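Local coordinates for protein luciferase-like monooxygenase (Streptomyces bottropensis, PDB 4US5) that probably acts as a monooxygenase of the bacterial luciferase family, inserting or reducing molecular oxygen at the expense of paired donors, at residues A167-V175 with L186-T195; P219-C228 with T305-I316. One frame throughout, in Å; residues are numbered along the deposited sequence. Where two conformers were deposited one is given.

Contacts 1 and 2 are two seams of one parallel sheet, curled as in a TIM barrel, and their centres lie about 10 Å apart. Strand 188-191 from contact 1 lies beside strand 221-229 from contact 2, joined by probable hydrogen bonds of 2.8 Å from Ile222 N to Tyr188 O and from Ser224 N to Tyr190 O. Side chains meet too: Trp169 CZ3 is 3.3 Å from Ile222 CD1. Trp169 of contact 1 and Arg220 of contact 2 both bond to a buffer sulfonate, apparently the same one, near the N-terminal ends of their strands; probably from the crystallisation liquor, it may mark a pocket. At the far end Ser314 joins two sodium sites, one with Ile316.

Contact 1: A167-V175 with L186-T195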
ATOM      1  N   ALA B 167     -15.942  -0.901   0.264  1.00 21.99           N
ATOM      2  CA  ALA B 167     -16.958  -1.860   0.660  1.00 20.44           C
ATOM      3  C   ALA B 167     -16.354  -2.930   1.584  1.00 20.94           C
ATOM      4  O   ALA B 167     -15.479  -3.704   1.171  1.00 22.47           O
ATOM      5  CB  ALA B 167     -17.566  -2.506  -0.574  1.00 19.40           C
ATOM      6  N   LEU B 168     -16.891  -3.023   2.799  1.00 20.98           N
ATOM      7  CA  LEU B 168     -16.446  -4.006   3.790  1.00 21.71           C
ATOM      8  C   LEU B 168     -17.006  -5.398   3.504  1.00 22.57           C
ATOM      9  O   LEU B 168     -18.240  -5.570   3.385  1.00 21.71           O
ATOM     10  CB  LEU B 168     -16.922  -3.607   5.180  1.00 25.15           C
ATOM     11  CG  LEU B 168     -16.041  -2.688   6.024  1.00 30.50           C
ATOM     12  CD1 LEU B 168     -16.680  -2.444   7.387  1.00 32.32           C
ATOM     13  CD2 LEU B 168     -14.618  -3.242   6.215  1.00 32.67           C
ATOM     14  N   TRP B 169     -16.139  -6.400   3.473  1.00 17.52           N
ATOM     15  CA  TRP B 169     -16.522  -7.800   3.325  1.00 19.42           C
ATOM     16  C   TRP B 169     -15.851  -8.627   4.413  1.00 20.67           C
ATOM     17  O   TRP B 169     -14.692  -8.367   4.786  1.00 21.45           O
ATOM     18  CB  TRP B 169     -16.077  -8.367   1.960  1.00 17.26           C
ATOM     19  CG  TRP B 169     -16.927  -7.976   0.811  1.00 16.71           C
ATOM     20  CD1 TRP B 169     -16.936  -6.751   0.183  1.00 16.96           C
ATOM     21  CD2 TRP B 169     -17.894  -8.774   0.126  1.00 18.10           C
ATOM     22  NE1 TRP B 169     -17.832  -6.744  -0.822  1.00 19.36           N
ATOM     23  CE2 TRP B 169     -18.428  -7.979  -0.903  1.00 16.96           C
ATOM     24  CE3 TRP B 169     -18.392 -10.067   0.302  1.00 17.41           C
ATOM     25  CZ2 TRP B 169     -19.413  -8.433  -1.746  1.00 17.99           C
ATOM     26  CZ3 TRP B 169     -19.338 -10.522  -0.567  1.00 17.21           C
ATOM     27  CH2 TRP B 169     -19.869  -9.701  -1.563  1.00 17.33           C
ATOM     28  N   LEU B 170     -16.541  -9.651   4.899  1.00 19.43           N
ATOM     29  CA  LEU B 170     -15.929 -10.597   5.827  1.00 18.59           C
ATOM     30  C   LEU B 170     -15.700 -11.910   5.108  1.00 20.67           C
ATOM     31  O   LEU B 170     -16.615 -12.457   4.480  1.00 20.64           O
ATOM     32  CB  LEU B 170     -16.811 -10.835   7.043  1.00 21.12           C
ATOM     33  CG  LEU B 170     -16.231 -11.766   8.087  1.00 23.98           C
ATOM     34  CD1 LEU B 170     -14.866 -11.270   8.559  1.00 27.30           C
ATOM     35  CD2 LEU B 170     -17.163 -11.875   9.292  1.00 26.02           C
ATOM     36  N   LEU B 171     -14.470 -12.390   5.198  1.00 19.31           N
ATOM     37  CA  LEU B 171     -14.100 -13.682   4.649  1.00 19.92           C
ATOM     38  C   LEU B 171     -14.033 -14.651   5.784  1.00 19.67           C
ATOM     39  O   LEU B 171     -13.432 -14.359   6.829  1.00 20.62           O
ATOM     40  CB  LEU B 171     -12.726 -13.629   3.968  1.00 18.81           C
ATOM     41  CG  LEU B 171     -12.711 -13.027   2.564  1.00 21.01           C
ATOM     42  CD1 LEU B 171     -12.986 -11.507   2.587  1.00 22.42           C
ATOM     43  CD2 LEU B 171     -11.383 -13.318   1.922  1.00 23.56           C
ATOM     44  N   GLY B 172     -14.616 -15.820   5.584  1.00 19.14           N
ATOM     45  CA  GLY B 172     -14.527 -16.877   6.624  1.00 22.00           C
ATOM     46  C   GLY B 172     -14.405 -18.272   6.071  1.00 20.57           C
ATOM     47  O   GLY B 172     -14.628 -18.524   4.855  1.00 20.00           O
ATOM     48  N   ALA B 173     -14.094 -19.206   6.963  1.00 19.20           N
ATOM     49  CA  ALA B 173     -14.001 -20.608   6.629  1.00 20.63           C
ATOM     50  C   ALA B 173     -14.503 -21.443   7.815  1.00 20.23           C
ATOM     51  O   ALA B 173     -13.933 -22.483   8.131  1.00 20.48           O
ATOM     52  CB  ALA B 173     -12.578 -20.953   6.323  1.00 20.83           C
ATOM     53  N   SER B 174     -15.578 -20.964   8.419  1.00 20.90           N
ATOM     54  CA  SER B 174     -16.154 -21.555   9.630  1.00 22.08           C
ATOM     55  C   SER B 174     -17.598 -21.128   9.772  1.00 22.85           C
ATOM     56  O   SER B 174     -17.999 -20.066   9.305  1.00 20.68           O
ATOM     57  CB  SER B 174     -15.368 -21.131  10.868  1.00 20.44           C
ATOM     58  OG  SER B 174     -15.552 -19.758  11.187  1.00 22.63           O
ATOM     59  N   VAL B 175     -18.387 -21.956  10.458  1.00 22.00           N
ATOM     60  CA  VAL B 175     -19.771 -21.588  10.767  1.00 24.65           C
ATOM     61  C   VAL B 175     -19.816 -20.369  11.678  1.00 22.48           C
ATOM     62  O   VAL B 175     -20.656 -19.483  11.508  1.00 22.59           O
ATOM     63  CB  VAL B 175     -20.547 -22.768  11.406  1.00 27.17           C
ATOM     64  CG1 VAL B 175     -21.978 -22.347  11.774  1.00 28.34           C
ATOM     65  CG2 VAL B 175     -20.600 -23.925  10.447  1.00 27.45           C
ATOM     66  N   LEU B 186     -22.961  -8.010   7.312  1.00 22.89           N
ATOM     67  CA  LEU B 186     -21.897  -7.841   6.329  1.00 23.12           C
ATOM     68  C   LEU B 186     -22.008  -8.783   5.164  1.00 20.12           C
ATOM     69  O   LEU B 186     -22.396  -9.945   5.345  1.00 19.31           O
ATOM     70  CB  LEU B 186     -20.555  -8.070   6.998  1.00 23.83           C
ATOM     71  CG  LEU B 186     -20.143  -6.956   7.926  1.00 24.90           C
ATOM     72  CD1 LEU B 186     -18.946  -7.405   8.740  1.00 25.72           C
ATOM     73  CD2 LEU B 186     -19.848  -5.676   7.166  1.00 27.00           C
ATOM     74  N   PRO B 187     -21.567  -8.331   3.974  1.00 19.61           N
ATOM     75  CA  PRO B 187     -21.345  -9.246   2.881  1.00 20.70           C
ATOM     76  C   PRO B 187     -20.296 -10.287   3.327  1.00 18.67           C
ATOM     77  O   PRO B 187     -19.421  -9.967   4.115  1.00 18.76           O
ATOM     78  CB  PRO B 187     -20.803  -8.341   1.766  1.00 21.73           C
ATOM     79  CG  PRO B 187     -21.276  -6.972   2.105  1.00 22.83           C
ATOM     80  CD  PRO B 187     -21.298  -6.929   3.592  1.00 22.51           C
ATOM     81  N   TYR B 188     -20.424 -11.520   2.832  1.00 20.24           N
ATOM     82  CA  TYR B 188     -19.700 -12.629   3.356  1.00 18.44           C
ATOM     83  C   TYR B 188     -19.180 -13.506   2.245  1.00 17.43           C
ATOM     84  O   TYR B 188     -19.920 -13.851   1.356  1.00 17.38           O
ATOM     85  CB  TYR B 188     -20.625 -13.457   4.255  1.00 18.86           C
ATOM     86  CG  TYR B 188     -19.991 -14.645   4.907  1.00 19.28           C
ATOM     87  CD1 TYR B 188     -18.935 -14.506   5.758  1.00 20.43           C
ATOM     88  CD2 TYR B 188     -20.513 -15.935   4.715  1.00 21.77           C
ATOM     89  CE1 TYR B 188     -18.381 -15.607   6.410  1.00 20.82           C
ATOM     90  CE2 TYR B 188     -19.949 -17.050   5.329  1.00 20.25           C
ATOM     91  CZ  TYR B 188     -18.899 -16.882   6.187  1.00 21.73           C
ATOM     92  OH  TYR B 188     -18.355 -17.958   6.838  1.00 23.86           O
ATOM     93  N   ALA B 189     -17.900 -13.872   2.327  1.00 18.12           N
ATOM     94  CA  ALA B 189     -17.311 -14.791   1.374  1.00 17.63           C
ATOM     95  C   ALA B 189     -16.790 -16.007   2.116  1.00 16.88           C
ATOM     96  O   ALA B 189     -15.913 -15.901   2.974  1.00 18.95           O
ATOM     97  CB  ALA B 189     -16.198 -14.109   0.620  1.00 19.13           C
ATOM     98  N   TYR B 190     -17.346 -17.169   1.798  1.00 16.71           N
ATOM     99  CA  TYR B 190     -16.953 -18.428   2.441  1.00 17.45           C
ATOM    100  C   TYR B 190     -15.951 -19.204   1.625  1.00 15.58           C
ATOM    101  O   TYR B 190     -16.201 -19.538   0.456  1.00 18.35           O
ATOM    102  CB  TYR B 190     -18.168 -19.342   2.691  1.00 17.16           C
ATOM    103  CG  TYR B 190     -17.835 -20.568   3.519  1.00 18.14           C
ATOM    104  CD1 TYR B 190     -17.829 -20.514   4.887  1.00 18.11           C
ATOM    105  CD2 TYR B 190     -17.525 -21.779   2.912  1.00 19.14           C
ATOM    106  CE1 TYR B 190     -17.524 -21.646   5.652  1.00 17.27           C
ATOM    107  CE2 TYR B 190     -17.216 -22.908   3.657  1.00 18.51           C
ATOM    108  CZ  TYR B 190     -17.199 -22.819   5.045  1.00 18.69           C
ATOM    109  OH  TYR B 190     -16.890 -23.933   5.794  1.00 19.95           O
ATOM    110  N   ALA B 191     -14.857 -19.582   2.266  1.00 16.14           N
ATOM    111  CA  ALA B 191     -13.818 -20.396   1.621  1.00 17.30           C
ATOM    112  C   ALA B 191     -14.116 -21.894   1.629  1.00 17.11           C
ATOM    113  O   ALA B 191     -13.581 -22.648   2.449  1.00 17.71           O
ATOM    114  CB  ALA B 191     -12.443 -20.115   2.258  1.00 18.78           C
ATOM    115  N   HIS B 192     -14.858 -22.329   0.628  1.00 15.30           N
ATOM    116  CA  HIS B 192     -15.198 -23.724   0.475  1.00 15.91           C
ATOM    117  C   HIS B 192     -13.946 -24.591   0.352  1.00 17.55           C
ATOM    118  O   HIS B 192     -13.887 -25.713   0.906  1.00 18.17           O
ATOM    119  CB  HIS B 192     -16.084 -23.910  -0.730  1.00 17.67           C
ATOM    120  CG  HIS B 192     -16.209 -25.324  -1.146  1.00 19.26           C
ATOM    121  ND1 HIS B 192     -16.985 -26.236  -0.465  1.00 19.02           N
ATOM    122  CD2 HIS B 192     -15.519 -26.031  -2.070  1.00 18.04           C
ATOM    123  CE1 HIS B 192     -16.831 -27.428  -1.013  1.00 19.58           C
ATOM    124  NE2 HIS B 192     -15.992 -27.315  -2.029  1.00 18.08           N
ATOM    125  N   PHE B 193     -12.936 -24.063  -0.332  1.00 17.08           N
ATOM    126  CA  PHE B 193     -11.742 -24.826  -0.603  1.00 18.31           C
ATOM    127  C   PHE B 193     -10.909 -25.032   0.650  1.00 18.39           C
ATOM    128  O   PHE B 193     -10.007 -25.861   0.665  1.00 20.20           O
ATOM    129  CB  PHE B 193     -10.895 -24.152  -1.702  1.00 17.59           C
ATOM    130  CG  PHE B 193     -10.299 -22.821  -1.306  1.00 17.46           C
ATOM    131  CD1 PHE B 193     -11.046 -21.662  -1.370  1.00 18.48           C
ATOM    132  CD2 PHE B 193      -8.968 -22.720  -0.931  1.00 20.09           C
ATOM    133  CE1 PHE B 193     -10.501 -20.446  -1.034  1.00 18.37           C
ATOM    134  CE2 PHE B 193      -8.422 -21.508  -0.583  1.00 19.52           C
ATOM    135  CZ  PHE B 193      -9.183 -20.359  -0.652  1.00 21.07           C
ATOM    136  N   ILE B 194     -11.187 -24.249   1.682  1.00 19.60           N
ATOM    137  CA  ILE B 194     -10.483 -24.375   2.973  1.00 20.32           C
ATOM    138  C   ILE B 194     -11.243 -25.315   3.919  1.00 20.53           C
ATOM    139  O   ILE B 194     -10.647 -26.218   4.516  1.00 20.39           O
ATOM    140  CB  ILE B 194     -10.315 -23.014   3.656  1.00 22.64           C
ATOM    141  CG1 ILE B 194      -9.456 -22.108   2.760  1.00 24.35           C
ATOM    142  CG2 ILE B 194      -9.702 -23.170   5.076  1.00 24.66           C
ATOM    143  CD1 ILE B 194      -9.043 -20.791   3.380  1.00 27.41           C
ATOM    144  N   THR B 195     -12.551 -25.120   4.037  1.00 20.06           N
ATOM    145  CA  THR B 195     -13.381 -25.896   4.953  1.00 20.45           C
ATOM    146  C   THR B 195     -14.624 -26.466   4.249  1.00 19.81           C
ATOM    147  O   THR B 195     -15.754 -26.034   4.496  1.00 19.62           O
ATOM    148  CB  THR B 195     -13.747 -25.015   6.158  1.00 20.83           C
ATOM    149  OG1 THR B 195     -12.554 -24.433   6.681  1.00 21.26           O
ATOM    150  CG2 THR B 195     -14.422 -25.818   7.286  1.00 23.59           C
TER
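Strands 167-172 and 188-191 run parallel, their axes 4.8 Å apart at an angle of 21°, with Leu170 paired to Tyr188, Leu171 to Ala189 and Gly172 to Tyr190. Four backbone bonds zip the seam, from Leu170 N to Pro187 O at 3.0 Å through to Ala191 N on Gly172 O at 2.8 Å. At its start the indole of Trp169 crosses Pro187 at about a right angle: the proline CB sits over one face of the six-membered ring, 3.3 Å from its centroid, a close CH-pi contact. The indole NE1 bonds to a buffer sulfonate, and Trp44 meets the ring edge-to-face. Leu171 and Ala189 share this side of the sheet, CG against CB.

On the other side stand Leu170 and the tyrosines. Tyr188 has CG anti to its backbone N (chi1 -179°), which lays the ring along the neighbouring strand, its CD1 3.3 Å from Leu170 O; its hydroxyl bonds to Ser177. The same ring passes Gly172, with Tyr188 CE1 3.9 Å from Gly172 N. Farther on, Thr195 OG1 donates to Ala173 O (2.8 Å), while Tyr190 OH takes an in-plane lone pair of Thr195 O at 2.7 Å, tying down the turn after the strand. Helix 175-184, with Ser174 at its N-cap, connects the two strands in the beta-alpha-beta unit that TIM barrels repeat.

Contact 2: P219-C228 with T305-I316; sequences PRPILSVVVC and TGAEELGVVSMI. With NA (sodium ion), chain M.
Arg220 and Glu308 meet at one end of the seam, where the guanidinium and carboxylate planes are only 13° apart and Arg220 NE donates to the syn lone pair of Glu308 OE1 at 2.9 Å, an almost straight salt bridge. Bends at chi2 and chi3 fold the arginine chain back to reach it. This is the more exposed, watered end: a water bridges Arg220 NH2, Glu308 OE1 and Glu309 OE2, and Arg220 NH1 also grips a buffer sulfonate. Glu309, buried behind it, is held further by Arg42 and Ser8, while its backbone N has no partner.

Beyond Pro221 the packing closes up. Strands 221-228 and 309-313 run parallel, 28° apart, as neighbouring staves of the TIM barrel expected for this family, bonded alternately from Glu308 N on Pro221 O through to Val227 N on Val313 O. Gly311 N donates to Leu223 O (2.9 Å) midway along. Leu223 CB packs against Ala307 CB and Leu310 CD2 on one side of the sheet, and Val227 CG2 lies 3.9 Å from Val312 CG1. On the other side Val226 CG2 touches Val313 CG1 at 3.9 Å. Past the end of strand 309-313 a water links Val227 O to Met315 N, and Ser314 O binds a sodium ion at 2.9 Å.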
ATOM      1  N   PRO B 219     -28.730 -10.547   2.637  1.00 27.91           N
ATOM      2  CA  PRO B 219     -27.469 -11.300   2.595  1.00 27.50           C
ATOM      3  C   PRO B 219     -26.769 -11.118   1.258  1.00 26.69           C
ATOM      4  O   PRO B 219     -27.419 -11.025   0.224  1.00 26.82           O
ATOM      5  CB  PRO B 219     -27.914 -12.756   2.784  1.00 29.57           C
ATOM      6  CG  PRO B 219     -29.265 -12.669   3.431  1.00 28.99           C
ATOM      7  CD  PRO B 219     -29.887 -11.422   2.906  1.00 29.49           C
ATOM      8  N   ARG B 220     -25.442 -11.033   1.283  1.00 25.40           N
ATOM      9  CA  ARG B 220     -24.658 -10.925   0.066  1.00 25.80           C
ATOM     10  C   ARG B 220     -23.545 -11.991   0.121  1.00 23.72           C
ATOM     11  O   ARG B 220     -22.452 -11.709   0.545  1.00 20.76           O
ATOM     12  CB  ARG B 220     -24.060  -9.528  -0.041  1.00 27.02           C
ATOM     13  CG  ARG B 220     -25.107  -8.417  -0.116  1.00 34.34           C
ATOM     14  CD  ARG B 220     -25.627  -8.167  -1.537  1.00 38.78           C
ATOM     15  NE  ARG B 220     -24.575  -8.319  -2.543  1.00 39.50           N
ATOM     16  CZ  ARG B 220     -23.609  -7.427  -2.762  1.00 41.94           C
ATOM     17  NH1 ARG B 220     -23.540  -6.317  -2.037  1.00 41.42           N
ATOM     18  NH2 ARG B 220     -22.697  -7.649  -3.710  1.00 40.61           N
ATOM     19  N   PRO B 221     -23.873 -13.234  -0.249  1.00 23.75           N
ATOM     20  CA  PRO B 221     -22.929 -14.325  -0.140  1.00 21.76           C
ATOM     21  C   PRO B 221     -22.084 -14.538  -1.406  1.00 20.03           C
ATOM     22  O   PRO B 221     -22.616 -14.579  -2.526  1.00 20.33           O
ATOM     23  CB  PRO B 221     -23.838 -15.551   0.142  1.00 22.58           C
ATOM     24  CG  PRO B 221     -25.257 -15.092  -0.027  1.00 24.38           C
ATOM     25  CD  PRO B 221     -25.214 -13.725  -0.623  1.00 24.55           C
ATOM     26  N   ILE B 222     -20.790 -14.740  -1.196  1.00 18.55           N
ATOM     27  CA  ILE B 222     -19.867 -15.198  -2.218  1.00 18.81           C
ATOM     28  C   ILE B 222     -19.318 -16.551  -1.761  1.00 17.49           C
ATOM     29  O   ILE B 222     -19.023 -16.735  -0.575  1.00 18.91           O
ATOM     30  CB  ILE B 222     -18.679 -14.194  -2.359  1.00 21.55           C
ATOM     31  CG1 ILE B 222     -19.169 -12.950  -3.088  1.00 24.42           C
ATOM     32  CG2 ILE B 222     -17.500 -14.823  -3.081  1.00 22.78           C
ATOM     33  CD1 ILE B 222     -18.092 -11.898  -3.310  1.00 26.56           C
ATOM     34  N   LEU B 223     -19.135 -17.469  -2.695  1.00 16.55           N
ATOM     35  CA  LEU B 223     -18.462 -18.714  -2.422  1.00 17.60           C
ATOM     36  C   LEU B 223     -17.069 -18.720  -3.075  1.00 18.16           C
ATOM     37  O   LEU B 223     -16.973 -18.591  -4.294  1.00 19.96           O
ATOM     38  CB  LEU B 223     -19.289 -19.852  -2.990  1.00 20.72           C
ATOM     39  CG  LEU B 223     -18.977 -21.264  -2.543  1.00 22.74           C
ATOM     40  CD1 LEU B 223     -19.165 -21.414  -1.046  1.00 24.68           C
ATOM     41  CD2 LEU B 223     -19.859 -22.235  -3.305  1.00 22.57           C
ATOM     42  N   SER B 224     -16.018 -18.800  -2.264  1.00 17.27           N
ATOM     43  CA  SER B 224     -14.664 -18.916  -2.784  1.00 17.03           C
ATOM     44  C   SER B 224     -14.316 -20.355  -3.008  1.00 17.31           C
ATOM     45  O   SER B 224     -14.439 -21.191  -2.095  1.00 17.12           O
ATOM     46  CB  SER B 224     -13.654 -18.227  -1.882  1.00 19.58           C
ATOM     47  OG  SER B 224     -13.996 -16.866  -1.786  1.00 23.34           O
ATOM     48  N   VAL B 225     -13.860 -20.640  -4.212  1.00 16.04           N
ATOM     49  CA  VAL B 225     -13.628 -21.983  -4.695  1.00 17.17           C
ATOM     50  C   VAL B 225     -12.326 -22.009  -5.471  1.00 17.57           C
ATOM     51  O   VAL B 225     -12.028 -21.078  -6.204  1.00 17.42           O
ATOM     52  CB  VAL B 225     -14.755 -22.468  -5.640  1.00 17.63           C
ATOM     53  CG1 VAL B 225     -15.997 -22.852  -4.850  1.00 18.76           C
ATOM     54  CG2 VAL B 225     -15.093 -21.431  -6.704  1.00 18.78           C
ATOM     55  N   VAL B 226     -11.576 -23.097  -5.322  1.00 17.27           N
ATOM     56  CA  VAL B 226     -10.516 -23.423  -6.227  1.00 16.79           C
ATOM     57  C   VAL B 226     -11.095 -24.121  -7.446  1.00 17.17           C
ATOM     58  O   VAL B 226     -11.936 -25.063  -7.340  1.00 15.20           O
ATOM     59  CB  VAL B 226      -9.471 -24.327  -5.565  1.00 17.16           C
ATOM     60  CG1 VAL B 226      -8.556 -24.952  -6.584  1.00 17.12           C
ATOM     61  CG2 VAL B 226      -8.669 -23.555  -4.566  1.00 18.96           C
ATOM     62  N   VAL B 227     -10.700 -23.643  -8.620  1.00 16.63           N
ATOM     63  CA  VAL B 227     -11.119 -24.263  -9.851  1.00 17.55           C
ATOM     64  C   VAL B 227      -9.915 -24.479 -10.736  1.00 18.86           C
ATOM     65  O   VAL B 227      -9.054 -23.604 -10.854  1.00 16.88           O
ATOM     66  CB  VAL B 227     -12.129 -23.396 -10.613  1.00 17.80           C
ATOM     67  CG1 VAL B 227     -12.593 -24.074 -11.895  1.00 20.49           C
ATOM     68  CG2 VAL B 227     -13.299 -23.031  -9.721  1.00 19.98           C
ATOM     69  N   CYS B 228      -9.864 -25.653 -11.349  1.00 18.61           N
ATOM     70  CA  CYS B 228      -8.857 -25.977 -12.337  1.00 19.17           C
ATOM     71  C   CYS B 228      -9.568 -26.468 -13.596  1.00 17.76           C
ATOM     72  O   CYS B 228     -10.039 -27.617 -13.662  1.00 19.22           O
ATOM     73  CB  CYS B 228      -7.934 -27.056 -11.758  1.00 19.84           C
ATOM     74  SG  CYS B 228      -6.579 -27.513 -12.834  1.00 23.16           S
ATOM     75  N   THR B 305     -26.043 -22.784  -1.989  1.00 21.19           N
ATOM     76  CA  THR B 305     -25.544 -21.872  -0.997  1.00 19.60           C
ATOM     77  C   THR B 305     -26.127 -20.471  -1.105  1.00 20.89           C
ATOM     78  O   THR B 305     -25.903 -19.658  -0.226  1.00 22.28           O
ATOM     79  CB  THR B 305     -24.011 -21.767  -1.098  1.00 18.82           C
ATOM     80  OG1 THR B 305     -23.651 -21.371  -2.433  1.00 19.92           O
ATOM     81  CG2 THR B 305     -23.364 -23.131  -0.760  1.00 18.93           C
ATOM     82  N   GLY B 306     -26.836 -20.187  -2.193  1.00 20.94           N
ATOM     83  CA  GLY B 306     -27.336 -18.852  -2.468  1.00 23.01           C
ATOM     84  C   GLY B 306     -26.237 -17.889  -2.876  1.00 23.08           C
ATOM     85  O   GLY B 306     -26.426 -16.691  -2.814  1.00 23.54           O
ATOM     86  N   ALA B 307     -25.111 -18.416  -3.345  1.00 23.21           N
ATOM     87  CA  ALA B 307     -23.983 -17.569  -3.731  1.00 22.22           C
ATOM     88  C   ALA B 307     -24.345 -16.745  -4.982  1.00 23.95           C
ATOM     89  O   ALA B 307     -24.865 -17.280  -5.939  1.00 25.77           O
ATOM     90  CB  ALA B 307     -22.758 -18.409  -3.992  1.00 22.77           C
ATOM     91  N   GLU B 308     -24.083 -15.447  -4.914  1.00 23.59           N
ATOM     92  CA  GLU B 308     -24.268 -14.525  -6.021  1.00 27.61           C
ATOM     93  C   GLU B 308     -23.063 -14.546  -6.991  1.00 22.75           C
ATOM     94  O   GLU B 308     -23.199 -14.279  -8.195  1.00 20.88           O
ATOM     95  CB  GLU B 308     -24.415 -13.105  -5.458  1.00 29.11           C
ATOM     96  CG  GLU B 308     -25.573 -12.928  -4.480  1.00 33.36           C
ATOM     97  CD  GLU B 308     -25.612 -11.538  -3.861  1.00 34.85           C
ATOM     98  OE1 GLU B 308     -24.661 -10.755  -4.070  1.00 35.50           O
ATOM     99  OE2 GLU B 308     -26.598 -11.225  -3.168  1.00 41.78           O
ATOM    100  N   GLU B 309     -21.891 -14.856  -6.433  1.00 23.98           N
ATOM    101  CA  GLU B 309     -20.643 -14.876  -7.187  1.00 21.40           C
ATOM    102  C   GLU B 309     -19.794 -15.981  -6.670  1.00 19.68           C
ATOM    103  O   GLU B 309     -19.891 -16.374  -5.500  1.00 19.10           O
ATOM    104  CB  GLU B 309     -19.769 -13.595  -7.020  1.00 22.93           C
ATOM    105  CG  GLU B 309     -20.466 -12.314  -7.188  1.00 26.79           C
ATOM    106  CD  GLU B 309     -19.605 -11.116  -6.844  1.00 24.46           C
ATOM    107  OE1 GLU B 309     -18.331 -11.166  -6.841  1.00 21.61           O
ATOM    108  OE2 GLU B 309     -20.244 -10.085  -6.615  1.00 24.98           O
ATOM    109  N   LEU B 310     -18.894 -16.437  -7.530  1.00 18.15           N
ATOM    110  CA  LEU B 310     -17.879 -17.382  -7.162  1.00 18.92           C
ATOM    111  C   LEU B 310     -16.579 -16.623  -7.190  1.00 19.32           C
ATOM    112  O   LEU B 310     -16.225 -16.049  -8.242  1.00 20.54           O
ATOM    113  CB  LEU B 310     -17.826 -18.543  -8.139  1.00 19.16           C
ATOM    114  CG  LEU B 310     -19.132 -19.332  -8.284  1.00 20.91           C
ATOM    115  CD1 LEU B 310     -19.081 -20.301  -9.428  1.00 21.42           C
ATOM    116  CD2 LEU B 310     -19.457 -20.027  -6.976  1.00 21.89           C
ATOM    117  N   GLY B 311     -15.867 -16.654  -6.073  1.00 18.79           N
ATOM    118  CA  GLY B 311     -14.487 -16.141  -5.986  1.00 17.65           C
ATOM    119  C   GLY B 311     -13.479 -17.244  -6.359  1.00 16.65           C
ATOM    120  O   GLY B 311     -13.259 -18.202  -5.615  1.00 16.97           O
ATOM    121  N   VAL B 312     -12.918 -17.141  -7.542  1.00 15.22           N
ATOM    122  CA  VAL B 312     -12.204 -18.259  -8.138  1.00 13.93           C
ATOM    123  C   VAL B 312     -10.738 -18.171  -7.858  1.00 17.07           C
ATOM    124  O   VAL B 312     -10.026 -17.250  -8.358  1.00 17.62           O
ATOM    125  CB  VAL B 312     -12.430 -18.353  -9.654  1.00 15.36           C
ATOM    126  CG1 VAL B 312     -11.652 -19.506 -10.266  1.00 14.38           C
ATOM    127  CG2 VAL B 312     -13.937 -18.485  -9.968  1.00 16.06           C
ATOM    128  N   VAL B 313     -10.275 -19.148  -7.106  1.00 15.04           N
ATOM    129  CA  VAL B 313      -8.898 -19.268  -6.669  1.00 16.11           C
ATOM    130  C   VAL B 313      -8.273 -20.341  -7.567  1.00 16.24           C
ATOM    131  O   VAL B 313      -8.956 -21.285  -8.023  1.00 14.88           O
ATOM    132  CB  VAL B 313      -8.843 -19.745  -5.192  1.00 16.43           C
ATOM    133  CG1 VAL B 313      -7.433 -19.911  -4.698  1.00 17.55           C
ATOM    134  CG2 VAL B 313      -9.601 -18.791  -4.286  1.00 16.99           C
ATOM    135  N   SER B 314      -6.971 -20.218  -7.808  1.00 17.32           N
ATOM    136  CA  SER B 314      -6.250 -21.218  -8.564  1.00 17.17           C
ATOM    137  C   SER B 314      -4.857 -21.503  -7.975  1.00 16.90           C
ATOM    138  O   SER B 314      -4.225 -20.630  -7.362  1.00 17.19           O
ATOM    139  CB  SER B 314      -6.175 -20.813 -10.030  1.00 17.47           C
ATOM    140  OG  SER B 314      -5.585 -19.517 -10.177  1.00 19.00           O
HETATM  141  N   MSE B 315      -4.403 -22.741  -8.156  0.50 16.34           N
HETATM  142  CA  MSE B 315      -3.066 -23.171  -7.751  0.50 16.53           C
HETATM  143  C   MSE B 315      -2.481 -23.875  -8.951  0.50 17.33           C
HETATM  144  O   MSE B 315      -2.324 -25.083  -8.951  0.50 19.61           O
HETATM  145  CB  MSE B 315      -3.162 -24.103  -6.561  0.50 17.63           C
HETATM  146  CG  MSE B 315      -3.291 -23.353  -5.237  0.50 17.16           C
HETATM  147 SE   MSE B 315      -5.142 -22.840  -4.919  0.50 22.58          SE
HETATM  148  CE  MSE B 315      -5.040 -22.381  -3.013  0.50 20.03           C
ATOM    149  N   ILE B 316      -2.160 -23.100  -9.989  1.00 18.11           N
ATOM    150  CA  ILE B 316      -1.759 -23.615 -11.281  1.00 17.09           C
ATOM    151  C   ILE B 316      -0.317 -23.164 -11.542  1.00 18.09           C
ATOM    152  O   ILE B 316       0.030 -21.994 -11.343  1.00 18.18           O
ATOM    153  CB  ILE B 316      -2.716 -23.121 -12.387  1.00 17.16           C
ATOM    154  CG1 ILE B 316      -4.101 -23.783 -12.216  1.00 16.48           C
ATOM    155  CG2 ILE B 316      -2.167 -23.411 -13.755  1.00 18.04           C
ATOM    156  CD1 ILE B 316      -5.197 -23.253 -13.130  1.00 17.18           C
TER
HETATM  157 NA    NA M1336      -2.565 -20.269  -9.751  1.00 24.94          NA
HETATM  158  O   HOH W   1     -22.469 -10.067  -5.399  1.00 36.91           O
HETATM  159  O   HOH W   2      -6.401 -24.316  -9.627  1.00 17.00           O
HETATM  160  O   HOH W   3      -0.230 -19.319 -10.607  1.00 19.26           O